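Local coordinates for D-2-hydroxyacid dehydrogensase protein (Ketogulonicigenium vulgare, PDB 4LSW) that probably catalyses the NAD(P)-dependent interconversion of D-2-hydroxyacids and 2-oxoacids, at residues K3-Q8 and T25-F30. Residues are numbered along the deposited sequence; the frame is centred on the assembly and turned at random.
Sequences KPEILQ and TVHRLF
Glu-5 and His-27 join their side chains across two parallel strands, 5-8 and 25-28. The Glu-5 chain can be followed outward: CB lies 3.9 Å from Thr-25 O, CG rests 3.7 Å from Thr-25 CB, and the carboxylate carbon passes beside the Thr-25 methyl. With CG anti to the carbonyl carbon (chi1 -55°) and the chain extended beyond it, OE1 arrives at the edge of the His-27 imidazole. There it accepts a hydrogen bond from His-27 NE2 at 2.8 Å, nearly straight (171° at the hydrogen) and close to the ring plane. The carboxylate and ring planes nevertheless stand 38° apart. His-27 NE2 would probably lose this acceptor, and the ring be freer to turn, with an alanine at Glu-5. Nearby, the carboxylate may favour a protonated imidazole.

Five backbone hydrogen bonds, running from Thr-25 N to Pro-4 O at one end and Leu-29 N to Gln-8 O at the other, fix the register in which Ile-6 faces Val-26. On the face of that pair, Ile-6 CD1 packs 3.7 Å from Val-26 CG2. Gln-8 reaches along the same face, its NE2 3.6 Å from Phe-30 CE1; this amide nitrogen is hydrogen-bonded to Gln-17 OE1 and Gly-10 O.

Helix 14-23 connects the strands in a beta-alpha-beta unit and lies by Val-26 and Arg-28, the latter salt-bridged to Asp-21. Helix 35-42 covers Leu-7 and His-27 on the other face and also touches Leu-29 beyond the strand end. Strand 25-28 forms an edge of the six-stranded mixed sheet, with strand 5-8 between it and strand 48-52.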
loop_
_atom_site.group_PDB
_atom_site.type_symbol
_atom_site.label_atom_id
_atom_site.label_comp_id
_atom_site.label_asym_id
_atom_site.label_seq_id
_atom_site.Cartn_x
_atom_site.Cartn_y
_atom_site.Cartn_z
ATOM N N LYS A 3 8.535 -29.304 -15.861
ATOM C CA LYS A 3 8.555 -28.285 -14.830
ATOM C C LYS A 3 8.716 -26.988 -15.609
ATOM O O LYS A 3 9.839 -26.634 -15.990
ATOM C CB LYS A 3 9.736 -28.478 -13.879
ATOM C CG LYS A 3 9.686 -29.752 -13.044
ATOM C CD LYS A 3 10.769 -29.742 -11.984
ATOM C CE LYS A 3 10.590 -28.563 -11.054
ATOM N NZ LYS A 3 11.623 -28.512 -9.987
ATOM N N PRO A 4 7.593 -26.295 -15.872
ATOM C CA PRO A 4 7.595 -25.108 -16.737
ATOM C C PRO A 4 8.649 -24.094 -16.319
ATOM O O PRO A 4 8.937 -23.925 -15.130
ATOM C CB PRO A 4 6.191 -24.533 -16.551
ATOM C CG PRO A 4 5.351 -25.727 -16.214
ATOM C CD PRO A 4 6.244 -26.597 -15.364
ATOM N N GLU A 5 9.254 -23.451 -17.304
ATOM C CA GLU A 5 10.362 -22.569 -17.005
ATOM C C GLU A 5 9.875 -21.148 -16.836
ATOM O O GLU A 5 9.145 -20.607 -17.676
ATOM C CB GLU A 5 11.461 -22.689 -18.055
ATOM C CG GLU A 5 11.912 -24.131 -18.211
ATOM C CD GLU A 5 13.277 -24.267 -18.829
ATOM O OE1 GLU A 5 14.157 -23.426 -18.546
ATOM O OE2 GLU A 5 13.464 -25.227 -19.597
ATOM N N ILE A 6 10.251 -20.569 -15.701
ATOM C CA ILE A 6 9.831 -19.219 -15.361
ATOM C C ILE A 6 11.029 -18.352 -14.975
ATOM O O ILE A 6 12.079 -18.856 -14.566
ATOM C CB ILE A 6 8.772 -19.221 -14.241
ATOM C CG1 ILE A 6 9.386 -19.576 -12.892
ATOM C CG2 ILE A 6 7.639 -20.189 -14.564
ATOM C CD1 ILE A 6 8.370 -19.511 -11.776
ATOM N N LEU A 7 10.876 -17.046 -15.144
ATOM C CA LEU A 7 11.930 -16.102 -14.812
ATOM C C LEU A 7 11.478 -15.272 -13.615
ATOM O O LEU A 7 10.435 -14.615 -13.664
ATOM C CB LEU A 7 12.224 -15.203 -16.018
ATOM C CG LEU A 7 13.426 -14.246 -15.965
ATOM C CD1 LEU A 7 14.746 -14.998 -15.948
ATOM C CD2 LEU A 7 13.382 -13.312 -17.163
ATOM N N GLN A 8 12.248 -15.329 -12.533
ATOM C CA GLN A 8 11.897 -14.621 -11.301
ATOM C C GLN A 8 12.789 -13.389 -11.153
ATOM O O GLN A 8 14.014 -13.494 -11.190
ATOM C CB GLN A 8 12.059 -15.549 -10.099
ATOM C CG GLN A 8 11.636 -14.926 -8.771
ATOM C CD GLN A 8 11.739 -15.901 -7.624
ATOM O OE1 GLN A 8 11.530 -17.103 -7.796
ATOM N NE2 GLN A 8 12.077 -15.394 -6.442
ATOM N N THR A 25 10.913 -24.746 -13.123
ATOM C CA THR A 25 12.335 -24.507 -13.328
ATOM C C THR A 25 12.512 -22.999 -13.256
ATOM O O THR A 25 12.206 -22.292 -14.213
ATOM C CB THR A 25 12.797 -25.020 -14.697
ATOM O OG1 THR A 25 12.542 -26.426 -14.786
ATOM C CG2 THR A 25 14.289 -24.760 -14.912
ATOM N N VAL A 26 12.972 -22.517 -12.106
ATOM C CA VAL A 26 12.992 -21.083 -11.835
ATOM C C VAL A 26 14.374 -20.501 -12.059
ATOM O O VAL A 26 15.345 -20.872 -11.386
ATOM C CB VAL A 26 12.554 -20.784 -10.397
ATOM C CG1 VAL A 26 12.572 -19.272 -10.129
ATOM C CG2 VAL A 26 11.177 -21.368 -10.129
ATOM N N HIS A 27 14.446 -19.566 -12.999
ATOM C CA HIS A 27 15.673 -18.836 -13.264
ATOM C C HIS A 27 15.632 -17.510 -12.512
ATOM O O HIS A 27 14.743 -16.689 -12.736
ATOM C CB HIS A 27 15.830 -18.624 -14.768
ATOM C CG HIS A 27 15.803 -19.903 -15.547
ATOM N ND1 HIS A 27 16.868 -20.774 -15.575
ATOM C CD2 HIS A 27 14.826 -20.470 -16.292
ATOM C CE1 HIS A 27 16.555 -21.822 -16.324
ATOM N NE2 HIS A 27 15.320 -21.666 -16.762
ATOM N N ARG A 28 16.595 -17.317 -11.615
ATOM C CA ARG A 28 16.640 -16.128 -10.770
ATOM C C ARG A 28 17.494 -15.055 -11.413
ATOM O O ARG A 28 18.715 -15.076 -11.287
ATOM C CB ARG A 28 17.206 -16.479 -9.397
ATOM C CG ARG A 28 16.448 -17.588 -8.700
ATOM C CD ARG A 28 17.038 -17.880 -7.341
ATOM N NE ARG A 28 16.350 -18.988 -6.688
ATOM C CZ ARG A 28 16.490 -19.296 -5.403
ATOM N NH1 ARG A 28 17.291 -18.576 -4.627
ATOM N NH2 ARG A 28 15.825 -20.324 -4.893
ATOM N N LEU A 29 16.855 -14.111 -12.094
ATOM C CA LEU A 29 17.588 -13.070 -12.795
ATOM C C LEU A 29 18.346 -12.191 -11.791
ATOM O O LEU A 29 19.413 -11.649 -12.100
ATOM C CB LEU A 29 16.635 -12.237 -13.663
ATOM C CG LEU A 29 17.306 -11.302 -14.668
ATOM C CD1 LEU A 29 18.223 -12.089 -15.576
ATOM C CD2 LEU A 29 16.256 -10.546 -15.479
ATOM N N PHE A 30 17.810 -12.101 -10.579
ATOM C CA PHE A 30 18.385 -11.254 -9.533
ATOM C C PHE A 30 19.610 -11.878 -8.863
ATOM O O PHE A 30 20.203 -11.280 -7.960
ATOM C CB PHE A 30 17.324 -10.932 -8.480
ATOM C CG PHE A 30 16.785 -12.146 -7.767
ATOM C CD1 PHE A 30 15.717 -12.865 -8.294
ATOM C CD2 PHE A 30 17.331 -12.554 -6.557
ATOM C CE1 PHE A 30 15.217 -13.978 -7.629
ATOM C CE2 PHE A 30 16.839 -13.665 -5.894
ATOM C CZ PHE A 30 15.781 -14.376 -6.427
#